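Local structure of Na-K-Cl cotransporter (Methanosarcina acetivorans, 3G40) at residues Phe37-Asp42 with Ala150-Gln155; Glu119-Asp124 with Leu260-Met265; Met199-Thr204 with Glu234-Ser239. The protein probably carries chloride together with cations across the membrane, the part modelled here being its cytoplasmic C-terminal domain. All coordinates share one frame; numbering follows the deposited sequence.

Contact 1: Phe37-Asp42 with Ala150-Gln155; sequences FDFLRD and AGLGRQ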
ATOM      1  N   PHE A  37       1.093  -8.178  -2.901  1.00 34.32           N
ATOM      2  CA  PHE A  37       0.408  -8.780  -4.044  1.00 32.34           C
ATOM      3  C   PHE A  37       0.316  -7.840  -5.261  1.00 34.47           C
ATOM      4  O   PHE A  37       0.674  -8.213  -6.380  1.00 30.50           O
ATOM      5  CB  PHE A  37      -0.996  -9.251  -3.628  1.00 28.99           C
ATOM      6  CG  PHE A  37      -1.770  -9.930  -4.721  1.00 28.91           C
ATOM      7  CD1 PHE A  37      -1.880 -11.332  -4.726  1.00 33.72           C
ATOM      8  CD2 PHE A  37      -2.464  -9.198  -5.681  1.00 32.59           C
ATOM      9  CE1 PHE A  37      -2.634 -11.988  -5.706  1.00 30.70           C
ATOM     10  CE2 PHE A  37      -3.203  -9.840  -6.670  1.00 40.42           C
ATOM     11  CZ  PHE A  37      -3.296 -11.255  -6.673  1.00 34.52           C
ATOM     12  N   ASP A  38      -0.187  -6.631  -5.057  1.00 30.29           N
ATOM     13  CA  ASP A  38      -0.445  -5.754  -6.203  1.00 31.74           C
ATOM     14  C   ASP A  38       0.841  -5.370  -6.924  1.00 29.52           C
ATOM     15  O   ASP A  38       0.869  -5.207  -8.144  1.00 32.44           O
ATOM     16  CB  ASP A  38      -1.228  -4.502  -5.783  1.00 33.27           C
ATOM     17  CG  ASP A  38      -2.706  -4.780  -5.572  1.00 48.21           C
ATOM     18  OD1 ASP A  38      -3.201  -5.842  -6.026  1.00 45.67           O
ATOM     19  OD2 ASP A  38      -3.386  -3.933  -4.958  1.00 54.49           O
ATOM     20  N   PHE A  39       1.898  -5.208  -6.149  1.00 30.58           N
ATOM     21  CA  PHE A  39       3.199  -4.830  -6.683  1.00 34.87           C
ATOM     22  C   PHE A  39       3.784  -6.004  -7.471  1.00 36.13           C
ATOM     23  O   PHE A  39       4.308  -5.823  -8.565  1.00 29.16           O
ATOM     24  CB  PHE A  39       4.126  -4.405  -5.536  1.00 30.71           C
ATOM     25  CG  PHE A  39       5.476  -3.878  -5.987  1.00 34.40           C
ATOM     26  CD1 PHE A  39       5.564  -2.827  -6.894  1.00 34.35           C
ATOM     27  CD2 PHE A  39       6.643  -4.422  -5.487  1.00 38.91           C
ATOM     28  CE1 PHE A  39       6.800  -2.341  -7.305  1.00 32.76           C
ATOM     29  CE2 PHE A  39       7.886  -3.949  -5.879  1.00 38.28           C
ATOM     30  CZ  PHE A  39       7.965  -2.891  -6.798  1.00 29.82           C
ATOM     31  N   LEU A  40       3.686  -7.217  -6.924  1.00 32.15           N
ATOM     32  CA  LEU A  40       4.141  -8.395  -7.661  1.00 30.60           C
ATOM     33  C   LEU A  40       3.335  -8.497  -8.950  1.00 30.63           C
ATOM     34  O   LEU A  40       3.877  -8.815 -10.007  1.00 35.33           O
ATOM     35  CB  LEU A  40       3.954  -9.681  -6.813  1.00 30.19           C
ATOM     36  CG  LEU A  40       4.871  -9.766  -5.595  1.00 35.12           C
ATOM     37  CD1 LEU A  40       4.459 -10.886  -4.609  1.00 33.20           C
ATOM     38  CD2 LEU A  40       6.314  -9.943  -6.029  1.00 35.99           C
ATOM     39  N   ARG A  41       2.035  -8.234  -8.863  1.00 26.85           N
ATOM     40  CA  ARG A  41       1.196  -8.251 -10.062  1.00 29.22           C
ATOM     41  C   ARG A  41       1.646  -7.179 -11.090  1.00 35.57           C
ATOM     42  O   ARG A  41       1.701  -7.436 -12.300  1.00 31.27           O
ATOM     43  CB  ARG A  41      -0.249  -8.036  -9.681  1.00 30.42           C
ATOM     44  CG  ARG A  41      -1.222  -8.104 -10.830  1.00 34.10           C
ATOM     45  CD  ARG A  41      -2.454  -7.327 -10.450  1.00 48.40           C
ATOM     46  NE  ARG A  41      -2.078  -5.956 -10.106  1.00 60.19           N
ATOM     47  CZ  ARG A  41      -2.832  -5.121  -9.395  1.00 58.94           C
ATOM     48  NH1 ARG A  41      -4.017  -5.523  -8.946  1.00 54.02           N
ATOM     49  NH2 ARG A  41      -2.400  -3.881  -9.143  1.00 48.97           N
ATOM     50  N   ASP A  42       1.947  -5.981 -10.606  1.00 33.18           N
ATOM     51  CA  ASP A  42       2.375  -4.879 -11.494  1.00 31.42           C
ATOM     52  C   ASP A  42       3.691  -5.203 -12.192  1.00 35.62           C
ATOM     53  O   ASP A  42       3.935  -4.754 -13.305  1.00 39.63           O
ATOM     54  CB  ASP A  42       2.515  -3.565 -10.708  1.00 32.02           C
ATOM     55  CG  ASP A  42       1.190  -3.066 -10.165  1.00 38.75           C
ATOM     56  OD1 ASP A  42       0.124  -3.451 -10.699  1.00 40.63           O
ATOM     57  OD2 ASP A  42       1.214  -2.296  -9.189  1.00 41.81           O
ATOM     58  N   ALA A 150       5.666   5.549   3.646  1.00 33.99           N
ATOM     59  CA  ALA A 150       5.206   5.960   2.319  1.00 37.00           C
ATOM     60  C   ALA A 150       4.719   4.795   1.459  1.00 36.26           C
ATOM     61  O   ALA A 150       3.956   5.007   0.522  1.00 34.15           O
ATOM     62  CB  ALA A 150       6.304   6.722   1.581  1.00 34.69           C
ATOM     63  N   GLY A 151       5.166   3.575   1.751  1.00 38.38           N
ATOM     64  CA  GLY A 151       4.866   2.464   0.860  1.00 39.03           C
ATOM     65  C   GLY A 151       5.227   2.877  -0.561  1.00 43.56           C
ATOM     66  O   GLY A 151       6.290   3.461  -0.782  1.00 36.37           O
ATOM     67  N   LEU A 152       4.348   2.600  -1.525  1.00 32.21           N
ATOM     68  CA  LEU A 152       4.618   2.988  -2.909  1.00 35.87           C
ATOM     69  C   LEU A 152       3.951   4.314  -3.225  1.00 31.63           C
ATOM     70  O   LEU A 152       3.916   4.744  -4.380  1.00 32.81           O
ATOM     71  CB  LEU A 152       4.155   1.898  -3.885  1.00 35.35           C
ATOM     72  CG  LEU A 152       4.928   0.584  -3.747  1.00 36.08           C
ATOM     73  CD1 LEU A 152       4.250  -0.556  -4.488  1.00 36.28           C
ATOM     74  CD2 LEU A 152       6.364   0.770  -4.234  1.00 33.05           C
ATOM     75  N   GLY A 153       3.417   4.964  -2.195  1.00 34.18           N
ATOM     76  CA  GLY A 153       2.924   6.330  -2.338  1.00 35.62           C
ATOM     77  C   GLY A 153       1.858   6.421  -3.408  1.00 38.98           C
ATOM     78  O   GLY A 153       0.946   5.585  -3.468  1.00 33.94           O
ATOM     79  N   ARG A 154       1.983   7.409  -4.287  1.00 32.15           N
ATOM     80  CA  ARG A 154       0.990   7.594  -5.338  1.00 29.74           C
ATOM     81  C   ARG A 154       1.276   6.752  -6.587  1.00 28.89           C
ATOM     82  O   ARG A 154       0.513   6.803  -7.539  1.00 31.08           O
ATOM     83  CB  ARG A 154       0.863   9.083  -5.712  1.00 31.15           C
ATOM     84  CG  ARG A 154       0.274   9.961  -4.601  1.00 32.09           C
ATOM     85  CD  ARG A 154       0.309  11.461  -4.989  1.00 41.15           C
ATOM     86  NE  ARG A 154      -0.522  11.757  -6.156  1.00 41.17           N
ATOM     87  CZ  ARG A 154      -0.375  12.838  -6.924  1.00 44.83           C
ATOM     88  NH1 ARG A 154       0.574  13.730  -6.661  1.00 36.20           N
ATOM     89  NH2 ARG A 154      -1.175  13.030  -7.955  1.00 42.18           N
ATOM     90  N   GLN A 155       2.375   5.999  -6.585  1.00 28.20           N
ATOM     91  CA  GLN A 155       2.784   5.215  -7.764  1.00 33.44           C
ATOM     92  C   GLN A 155       2.718   6.052  -9.044  1.00 36.56           C
ATOM     93  O   GLN A 155       2.235   5.587 -10.076  1.00 33.77           O
ATOM     94  CB  GLN A 155       1.912   3.949  -7.906  1.00 35.02           C
ATOM     95  CG  GLN A 155       1.886   3.142  -6.639  1.00 32.71           C
ATOM     96  CD  GLN A 155       1.183   1.766  -6.755  1.00 40.22           C
ATOM     97  OE1 GLN A 155       0.661   1.388  -7.801  1.00 43.50           O
ATOM     98  NE2 GLN A 155       1.167   1.038  -5.659  1.00 42.43           N
TER
HETATM   99  O   HOH W   1      -1.031  -0.897  -8.384  1.00 49.17           O
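Asp42 and Gln155 face each other through two acceptors, the carboxylate OD2 and the amide OE1, which stand 4.0 Å apart and are reconciled by a single water. That water gives one proton to Asp42 OD2 at 2.8 Å and the other to Gln155 OE1 at 2.9 Å. The carboxylate and amide planes are turned 83° against each other, so the water joins two groups set almost at right angles. Asp42 OD2 has a second donor in Trp192 NE1 of helix 179-192. Its OD1 takes NH2 of Arg41 at 3.0 Å, on the syn side but tilted 27° out of the carboxylate plane, with the oxygen close to the guanidinium plane, so donors hold both carboxylate oxygens. Arg41 in turn pairs with Glu78 and, by charge alone, with Asp38.

Residues 150-155 lie in the loop between strand 140-145 and strand 157-161 and form two successive type II' beta turns. Gly151 and Gly153 take the positive-phi corners, and the turns close through Gly153 N to Ala150 O and Gln155 N to Leu152 O. Between the glycines sits Leu152, which carries the apolar half of the contact to helix 30-44. Its CD1 methyl rests against Phe39 at an oblique angle, nearest CD1 of the ring at 3.6 Å. A chi1 of -175° turns the Phe39 ring beside its own carbonyl carbon, where the leucine methyl meets it; the side chains cross at about a right angle, and the ring also meets Phe144, Ile273 and Leu188. Arg154, in the second turn, forms a salt bridge with Glu78 of the second subunit.

Contact 2: Glu119-Asp124 with Leu260-Met265; sequences ENRDRD and LARHLM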
ATOM      1  N   GLU A 119      13.676  -4.641   7.801  1.00 63.83           N
ATOM      2  CA  GLU A 119      14.265  -3.606   8.642  1.00 71.26           C
ATOM      3  C   GLU A 119      15.316  -4.202   9.586  1.00 71.71           C
ATOM      4  O   GLU A 119      16.376  -3.615   9.789  1.00 68.92           O
ATOM      5  CB  GLU A 119      13.187  -2.861   9.437  1.00 80.97           C
ATOM      6  CG  GLU A 119      12.195  -2.084   8.580  1.00 92.84           C
ATOM      7  CD  GLU A 119      11.447  -1.014   9.364  1.00100.50           C
ATOM      8  OE1 GLU A 119      10.205  -1.109   9.472  1.00104.39           O
ATOM      9  OE2 GLU A 119      12.101  -0.079   9.878  1.00 99.17           O
ATOM     10  N   ASN A 120      15.033  -5.371  10.153  1.00 69.14           N
ATOM     11  CA  ASN A 120      16.009  -6.024  11.028  1.00 81.64           C
ATOM     12  C   ASN A 120      17.131  -6.709  10.243  1.00 77.63           C
ATOM     13  O   ASN A 120      16.890  -7.378   9.234  1.00 68.24           O
ATOM     14  CB  ASN A 120      15.335  -7.000  12.001  1.00 94.04           C
ATOM     15  CG  ASN A 120      15.110  -8.375  11.398  1.00105.40           C
ATOM     16  OD1 ASN A 120      14.638  -8.506  10.267  1.00109.94           O
ATOM     17  ND2 ASN A 120      15.439  -9.412  12.160  1.00108.25           N
ATOM     18  N   ARG A 121      18.360  -6.534  10.719  1.00 70.97           N
ATOM     19  CA  ARG A 121      19.542  -6.997   9.999  1.00 65.40           C
ATOM     20  C   ARG A 121      19.893  -8.460  10.283  1.00 73.90           C
ATOM     21  O   ARG A 121      20.881  -8.978   9.764  1.00 78.44           O
ATOM     22  CB  ARG A 121      20.720  -6.071  10.314  1.00 64.06           C
ATOM     23  CG  ARG A 121      20.395  -4.609  10.029  1.00 65.08           C
ATOM     24  CD  ARG A 121      21.347  -3.638  10.711  1.00 74.22           C
ATOM     25  NE  ARG A 121      22.664  -3.607  10.083  1.00 83.09           N
ATOM     26  CZ  ARG A 121      23.791  -3.971  10.688  1.00 91.29           C
ATOM     27  NH1 ARG A 121      23.768  -4.386  11.947  1.00 91.10           N
ATOM     28  NH2 ARG A 121      24.946  -3.909  10.038  1.00 92.68           N
ATOM     29  N   ASP A 122      19.060  -9.127  11.076  1.00 71.55           N
ATOM     30  CA  ASP A 122      19.339 -10.483  11.543  1.00 86.95           C
ATOM     31  C   ASP A 122      19.604 -11.481  10.420  1.00 90.11           C
ATOM     32  O   ASP A 122      20.169 -12.547  10.656  1.00 89.90           O
ATOM     33  CB  ASP A 122      18.187 -11.006  12.408  1.00 94.04           C
ATOM     34  CG  ASP A 122      17.937 -10.149  13.635  1.00103.49           C
ATOM     35  OD1 ASP A 122      18.638  -9.130  13.811  1.00110.88           O
ATOM     36  OD2 ASP A 122      17.031 -10.499  14.424  1.00 99.61           O
ATOM     37  N   ARG A 123      19.193 -11.144   9.204  1.00 87.37           N
ATOM     38  CA  ARG A 123      19.260 -12.107   8.112  1.00 87.16           C
ATOM     39  C   ARG A 123      20.183 -11.692   6.982  1.00 79.45           C
ATOM     40  O   ARG A 123      20.262 -12.378   5.962  1.00 74.45           O
ATOM     41  CB  ARG A 123      17.869 -12.345   7.544  1.00 91.91           C
ATOM     42  CG  ARG A 123      16.982 -13.177   8.427  1.00 95.37           C
ATOM     43  CD  ARG A 123      15.617 -13.288   7.806  1.00 92.79           C
ATOM     44  NE  ARG A 123      14.905 -14.458   8.288  1.00 93.12           N
ATOM     45  CZ  ARG A 123      13.838 -14.968   7.689  1.00 86.79           C
ATOM     46  NH1 ARG A 123      13.372 -14.404   6.583  1.00 74.01           N
ATOM     47  NH2 ARG A 123      13.243 -16.041   8.193  1.00 94.53           N
ATOM     48  N   ASP A 124      20.882 -10.579   7.156  1.00 72.16           N
ATOM     49  CA  ASP A 124      21.652 -10.023   6.053  1.00 66.60           C
ATOM     50  C   ASP A 124      22.616 -11.026   5.433  1.00 69.10           C
ATOM     51  O   ASP A 124      22.776 -11.071   4.212  1.00 70.33           O
ATOM     52  CB  ASP A 124      22.368  -8.738   6.473  1.00 68.24           C
ATOM     53  CG  ASP A 124      21.410  -7.568   6.606  1.00 71.56           C
ATOM     54  OD1 ASP A 124      20.191  -7.824   6.703  1.00 76.27           O
ATOM     55  OD2 ASP A 124      21.862  -6.405   6.607  1.00 75.80           O
ATOM     56  N   LEU A 260      23.678  -0.078   2.859  1.00 57.57           N
ATOM     57  CA  LEU A 260      23.658   0.999   1.888  1.00 59.51           C
ATOM     58  C   LEU A 260      22.269   1.055   1.248  1.00 56.36           C
ATOM     59  O   LEU A 260      21.703   2.131   1.064  1.00 48.97           O
ATOM     60  CB  LEU A 260      24.732   0.758   0.834  1.00 64.52           C
ATOM     61  CG  LEU A 260      25.411   1.990   0.246  1.00 75.22           C
ATOM     62  CD1 LEU A 260      26.694   1.595  -0.472  1.00 76.82           C
ATOM     63  CD2 LEU A 260      24.465   2.726  -0.683  1.00 75.93           C
ATOM     64  N   ALA A 261      21.713  -0.113   0.932  1.00 54.74           N
ATOM     65  CA  ALA A 261      20.375  -0.183   0.355  1.00 49.68           C
ATOM     66  C   ALA A 261      19.352   0.422   1.309  1.00 48.21           C
ATOM     67  O   ALA A 261      18.505   1.209   0.895  1.00 45.61           O
ATOM     68  CB  ALA A 261      20.006  -1.635   0.010  1.00 49.20           C
ATOM     69  N   ARG A 262      19.445   0.060   2.589  1.00 42.54           N
ATOM     70  CA  ARG A 262      18.511   0.559   3.587  1.00 50.18           C
ATOM     71  C   ARG A 262      18.644   2.067   3.714  1.00 54.18           C
ATOM     72  O   ARG A 262      17.649   2.781   3.814  1.00 51.03           O
ATOM     73  CB  ARG A 262      18.750  -0.095   4.948  1.00 52.95           C
ATOM     74  CG  ARG A 262      18.301  -1.543   5.042  1.00 55.44           C
ATOM     75  CD  ARG A 262      18.451  -2.060   6.468  1.00 60.19           C
ATOM     76  NE  ARG A 262      18.071  -3.462   6.575  1.00 63.10           N
ATOM     77  CZ  ARG A 262      18.918  -4.477   6.439  1.00 64.40           C
ATOM     78  NH1 ARG A 262      20.203  -4.244   6.198  1.00 60.26           N
ATOM     79  NH2 ARG A 262      18.479  -5.724   6.549  1.00 59.54           N
ATOM     80  N   HIS A 263      19.883   2.546   3.711  1.00 56.27           N
ATOM     81  CA  HIS A 263      20.153   3.969   3.837  1.00 54.95           C
ATOM     82  C   HIS A 263      19.554   4.775   2.688  1.00 49.36           C
ATOM     83  O   HIS A 263      19.063   5.886   2.888  1.00 51.20           O
ATOM     84  CB  HIS A 263      21.661   4.228   3.924  1.00 59.35           C
ATOM     85  CG  HIS A 263      22.021   5.683   3.939  1.00 77.34           C
ATOM     86  ND1 HIS A 263      21.751   6.506   5.012  1.00 85.97           N
ATOM     87  CD2 HIS A 263      22.627   6.461   3.010  1.00 81.40           C
ATOM     88  CE1 HIS A 263      22.175   7.728   4.745  1.00 84.59           C
ATOM     89  NE2 HIS A 263      22.710   7.728   3.537  1.00 83.90           N
ATOM     90  N   LEU A 264      19.610   4.227   1.480  1.00 43.61           N
ATOM     91  CA  LEU A 264      19.048   4.924   0.330  1.00 44.45           C
ATOM     92  C   LEU A 264      17.542   5.098   0.496  1.00 44.08           C
ATOM     93  O   LEU A 264      16.988   6.160   0.202  1.00 40.95           O
ATOM     94  CB  LEU A 264      19.393   4.195  -0.976  1.00 42.97           C
ATOM     95  CG  LEU A 264      20.811   4.444  -1.516  1.00 43.91           C
ATOM     96  CD1 LEU A 264      21.190   3.448  -2.616  1.00 40.88           C
ATOM     97  CD2 LEU A 264      20.991   5.888  -2.005  1.00 42.43           C
ATOM     98  N   MET A 265      16.878   4.054   0.990  1.00 41.67           N
ATOM     99  CA  MET A 265      15.437   4.117   1.146  1.00 37.48           C
ATOM    100  C   MET A 265      15.051   5.146   2.206  1.00 42.01           C
ATOM    101  O   MET A 265      14.103   5.905   2.028  1.00 40.02           O
ATOM    102  CB  MET A 265      14.852   2.732   1.474  1.00 35.99           C
ATOM    103  CG  MET A 265      13.357   2.785   1.732  1.00 45.42           C
ATOM    104  SD  MET A 265      13.016   2.857   3.496  1.00 62.62           S
ATOM    105  CE  MET A 265      13.365   1.161   3.927  1.00 50.31           C
TER
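Arg262 and Asp124 reach for each other from opposite directions and meet end-on, guanidinium and carboxylate only 6° from coplanar. Each terminal nitrogen takes one oxygen: NH2 of Arg262 binds OD1 of Asp124 at 2.7 Å, while NH1 of Arg262 binds OD2 of Asp124 at 2.8 Å. Both oxygens use their syn lone pairs and both bonds are fairly straight, 166° and 157°, which fixes the two flat groups against rotation. The arginine gets there by staying extended from CG to NE as it leaves its helix, and Asp124 points its side chain toward it.

Arg121 comes in over the face rather than the edge. Its CG methylene lies above the centre of the Arg262 guanidinium, 3.9 Å from CZ of Arg262, and its own guanidinium is steeply inclined to the one beneath. Its charged end goes to Asp259, which also forms a salt bridge with NH1 of Arg262, so two arginines share this carboxylate. NE of Arg262 is bound by the carbonyl of Pro118. The buried arginine head is thus well supplied with acceptors, and the carboxylates on hand would probably favour its charged form.

Asp124 lies on helix 124-136, so the salt bridge ties that helix, and the loop leading to it from strand 112-116, to helix 258-268. The latter helix lies against strand 271-276, with Ala261 and Leu264 on Phe274 and Met265 on Cys272.

Contact 3: Met199-Thr204 with Glu234-Ser239; sequences MTFAPT and ENPIKS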
ATOM      1  N   MET A 199      18.136   8.846 -13.932  1.00 38.48           N
ATOM      2  CA  MET A 199      19.030   9.614 -13.068  1.00 39.42           C
ATOM      3  C   MET A 199      20.448   9.045 -13.130  1.00 38.95           C
ATOM      4  O   MET A 199      20.649   7.831 -13.071  1.00 36.30           O
ATOM      5  CB  MET A 199      18.533   9.549 -11.620  1.00 43.46           C
ATOM      6  CG  MET A 199      17.032   9.831 -11.452  1.00 44.04           C
ATOM      7  SD  MET A 199      16.639  11.576 -11.598  1.00 66.84           S
ATOM      8  CE  MET A 199      17.927  12.254 -10.574  1.00 50.41           C
ATOM      9  N   THR A 200      21.444   9.915 -13.250  1.00 36.11           N
ATOM     10  CA  THR A 200      22.818   9.448 -13.139  1.00 37.45           C
ATOM     11  C   THR A 200      23.691  10.561 -12.550  1.00 39.38           C
ATOM     12  O   THR A 200      23.181  11.595 -12.142  1.00 39.26           O
ATOM     13  CB  THR A 200      23.382   8.952 -14.492  1.00 41.62           C
ATOM     14  OG1 THR A 200      24.566   8.174 -14.267  1.00 44.62           O
ATOM     15  CG2 THR A 200      23.715  10.129 -15.407  1.00 43.45           C
ATOM     16  N   PHE A 201      24.991  10.329 -12.478  1.00 40.24           N
ATOM     17  CA  PHE A 201      25.911  11.329 -11.925  1.00 45.11           C
ATOM     18  C   PHE A 201      27.218  11.291 -12.696  1.00 40.78           C
ATOM     19  O   PHE A 201      27.536  10.289 -13.340  1.00 47.05           O
ATOM     20  CB  PHE A 201      26.167  11.046 -10.446  1.00 53.68           C
ATOM     21  CG  PHE A 201      26.514   9.618 -10.173  1.00 69.20           C
ATOM     22  CD1 PHE A 201      27.836   9.225 -10.061  1.00 82.17           C
ATOM     23  CD2 PHE A 201      25.520   8.662 -10.061  1.00 79.83           C
ATOM     24  CE1 PHE A 201      28.159   7.902  -9.821  1.00 87.16           C
ATOM     25  CE2 PHE A 201      25.834   7.337  -9.826  1.00 81.35           C
ATOM     26  CZ  PHE A 201      27.156   6.956  -9.708  1.00 85.02           C
ATOM     27  N   ALA A 202      27.971  12.391 -12.640  1.00 38.67           N
ATOM     28  CA  ALA A 202      29.208  12.504 -13.385  1.00 43.49           C
ATOM     29  C   ALA A 202      30.131  13.478 -12.661  1.00 47.76           C
ATOM     30  O   ALA A 202      29.662  14.474 -12.107  1.00 46.57           O
ATOM     31  CB  ALA A 202      28.919  12.991 -14.789  1.00 45.34           C
ATOM     32  N   PRO A 203      31.443  13.189 -12.668  1.00 51.38           N
ATOM     33  CA  PRO A 203      32.499  13.967 -12.004  1.00 52.84           C
ATOM     34  C   PRO A 203      32.924  15.196 -12.799  1.00 52.04           C
ATOM     35  O   PRO A 203      33.356  16.195 -12.214  1.00 48.24           O
ATOM     36  CB  PRO A 203      33.684  12.989 -11.955  1.00 52.05           C
ATOM     37  CG  PRO A 203      33.219  11.724 -12.587  1.00 60.28           C
ATOM     38  CD  PRO A 203      31.993  12.025 -13.375  1.00 54.77           C
ATOM     39  N   THR A 204      32.826  15.116 -14.123  1.00 54.41           N
ATOM     40  CA  THR A 204      33.334  16.186 -14.984  1.00 56.23           C
ATOM     41  C   THR A 204      32.324  16.603 -16.048  1.00 49.62           C
ATOM     42  O   THR A 204      31.357  15.891 -16.304  1.00 47.70           O
ATOM     43  CB  THR A 204      34.642  15.764 -15.677  1.00 59.36           C
ATOM     44  OG1 THR A 204      34.383  14.684 -16.585  1.00 53.01           O
ATOM     45  CG2 THR A 204      35.669  15.322 -14.643  1.00 62.95           C
ATOM     46  N   GLU A 234      26.406  14.955  -7.793  1.00 55.56           N
ATOM     47  CA  GLU A 234      26.831  14.055  -6.723  1.00 58.73           C
ATOM     48  C   GLU A 234      26.191  12.673  -6.798  1.00 57.55           C
ATOM     49  O   GLU A 234      25.060  12.521  -7.260  1.00 48.85           O
ATOM     50  CB  GLU A 234      26.538  14.676  -5.357  1.00 66.52           C
ATOM     51  CG  GLU A 234      27.099  16.078  -5.182  1.00 81.83           C
ATOM     52  CD  GLU A 234      26.431  16.832  -4.048  1.00 94.93           C
ATOM     53  OE1 GLU A 234      25.952  16.181  -3.094  1.00 91.36           O
ATOM     54  OE2 GLU A 234      26.386  18.081  -4.114  1.00106.43           O
ATOM     55  N   ASN A 235      26.944  11.675  -6.345  1.00 57.55           N
ATOM     56  CA  ASN A 235      26.465  10.313  -6.181  1.00 64.80           C
ATOM     57  C   ASN A 235      25.286  10.277  -5.215  1.00 53.39           C
ATOM     58  O   ASN A 235      25.256  11.035  -4.245  1.00 54.92           O
ATOM     59  CB  ASN A 235      27.607   9.460  -5.632  1.00 80.88           C
ATOM     60  CG  ASN A 235      27.347   7.985  -5.752  1.00 99.81           C
ATOM     61  OD1 ASN A 235      27.346   7.262  -4.759  1.00111.58           O
ATOM     62  ND2 ASN A 235      27.124   7.522  -6.971  1.00107.40           N
ATOM     63  N   PRO A 236      24.305   9.397  -5.474  1.00 56.83           N
ATOM     64  CA  PRO A 236      23.131   9.258  -4.601  1.00 56.90           C
ATOM     65  C   PRO A 236      23.498   8.790  -3.193  1.00 57.28           C
ATOM     66  O   PRO A 236      22.782   9.088  -2.241  1.00 61.37           O
ATOM     67  CB  PRO A 236      22.296   8.170  -5.293  1.00 56.11           C
ATOM     68  CG  PRO A 236      22.825   8.087  -6.680  1.00 60.91           C
ATOM     69  CD  PRO A 236      24.256   8.480  -6.622  1.00 59.14           C
ATOM     70  N   ILE A 237      24.587   8.041  -3.070  1.00 53.00           N
ATOM     71  CA  ILE A 237      25.041   7.584  -1.760  1.00 64.48           C
ATOM     72  C   ILE A 237      25.594   8.747  -0.942  1.00 69.34           C
ATOM     73  O   ILE A 237      25.491   8.764   0.285  1.00 67.06           O
ATOM     74  CB  ILE A 237      26.131   6.505  -1.882  1.00 70.70           C
ATOM     75  CG1 ILE A 237      25.624   5.323  -2.706  1.00 74.86           C
ATOM     76  CG2 ILE A 237      26.580   6.039  -0.506  1.00 77.85           C
ATOM     77  CD1 ILE A 237      26.688   4.281  -2.981  1.00 83.53           C
ATOM     78  N   LYS A 238      26.169   9.729  -1.631  1.00 65.38           N
ATOM     79  CA  LYS A 238      26.833  10.842  -0.963  1.00 63.89           C
ATOM     80  C   LYS A 238      25.906  12.025  -0.697  1.00 69.83           C
ATOM     81  O   LYS A 238      26.046  12.711   0.317  1.00 70.40           O
ATOM     82  CB  LYS A 238      28.054  11.301  -1.769  1.00 61.01           C
ATOM     83  CG  LYS A 238      29.214  10.314  -1.762  1.00 69.41           C
ATOM     84  CD  LYS A 238      30.410  10.862  -2.530  1.00 81.25           C
ATOM     85  CE  LYS A 238      31.580   9.886  -2.520  1.00 91.86           C
ATOM     86  NZ  LYS A 238      32.805  10.482  -3.136  1.00 97.38           N
ATOM     87  N   SER A 239      24.967  12.268  -1.607  1.00 71.05           N
ATOM     88  CA  SER A 239      24.091  13.433  -1.492  1.00 71.90           C
ATOM     89  C   SER A 239      23.223  13.360  -0.237  1.00 65.33           C
ATOM     90  O   SER A 239      23.004  12.282   0.318  1.00 64.13           O
ATOM     91  CB  SER A 239      23.223  13.595  -2.743  1.00 71.75           C
ATOM     92  OG  SER A 239      22.404  12.461  -2.947  1.00 76.94           O
TER
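Phe201 and Asn235 meet at the C-terminal ends of the two strands of a beta-alpha-beta crossover, in which strand 195-201 runs through helix 205-222 into the adjacent parallel strand 228-232. Phe201 is the last residue of the first strand, and the loop leaving the second passes over its ring. CA of Asn235 makes a CH-pi contact, 4.3 Å from the centroid of the Phe201 ring and 19° off its normal. The asparagine amide stands over the same face, steeply tilted to the ring, although its nitrogen is modelled too close to be trusted. CD of Pro236 packs obliquely on CD2 of Phe201 at 3.7 Å, and the carbonyl O of Glu234 comes equally near CB of Phe201. The phenylalanine takes the crowded position, CG between the backbone N and the carbonyl carbon (chi1 49°), which lays the ring alongside Asn235. Cut back to an alanine, this position would probably leave Asn235 CA and the Pro236 ring without the surface they rest on, opening a gap beside the loop. The loop also holds itself, Ser239 N bonding to Asn235 O at 2.9 Å.

Pro236 touches Trp161 of strand 157-161, the neighbour of strand 195-201 on the side away from strand 228-232. Lys267 of helix 258-268 donates to the carbonyls of Pro236 and Ser239, while Phe201 also touches Glu163 and Asn164 in the loop after strand 157-161.

How the contacts relate
From the N terminus, contact 1 opens on helix 30-44 and closes at 150-155, the loop that carries the chain from the first half of the sheet into the second. Contact 2 opens within that span, at 119-124, and closes at 260-265, so the two cross and both link early elements to later ones. Contact 3 opens and closes between the ends of contact 2, after contact 1 is complete, and ties together elements near the far edge of the second half. Contacts 2 and 3 touch directly, Leu260 CD2 packing on Ile237 CG1 at 3.5 Å, whereas contact 1 stays apart, about 8 Å from contact 2 at the nearest atoms.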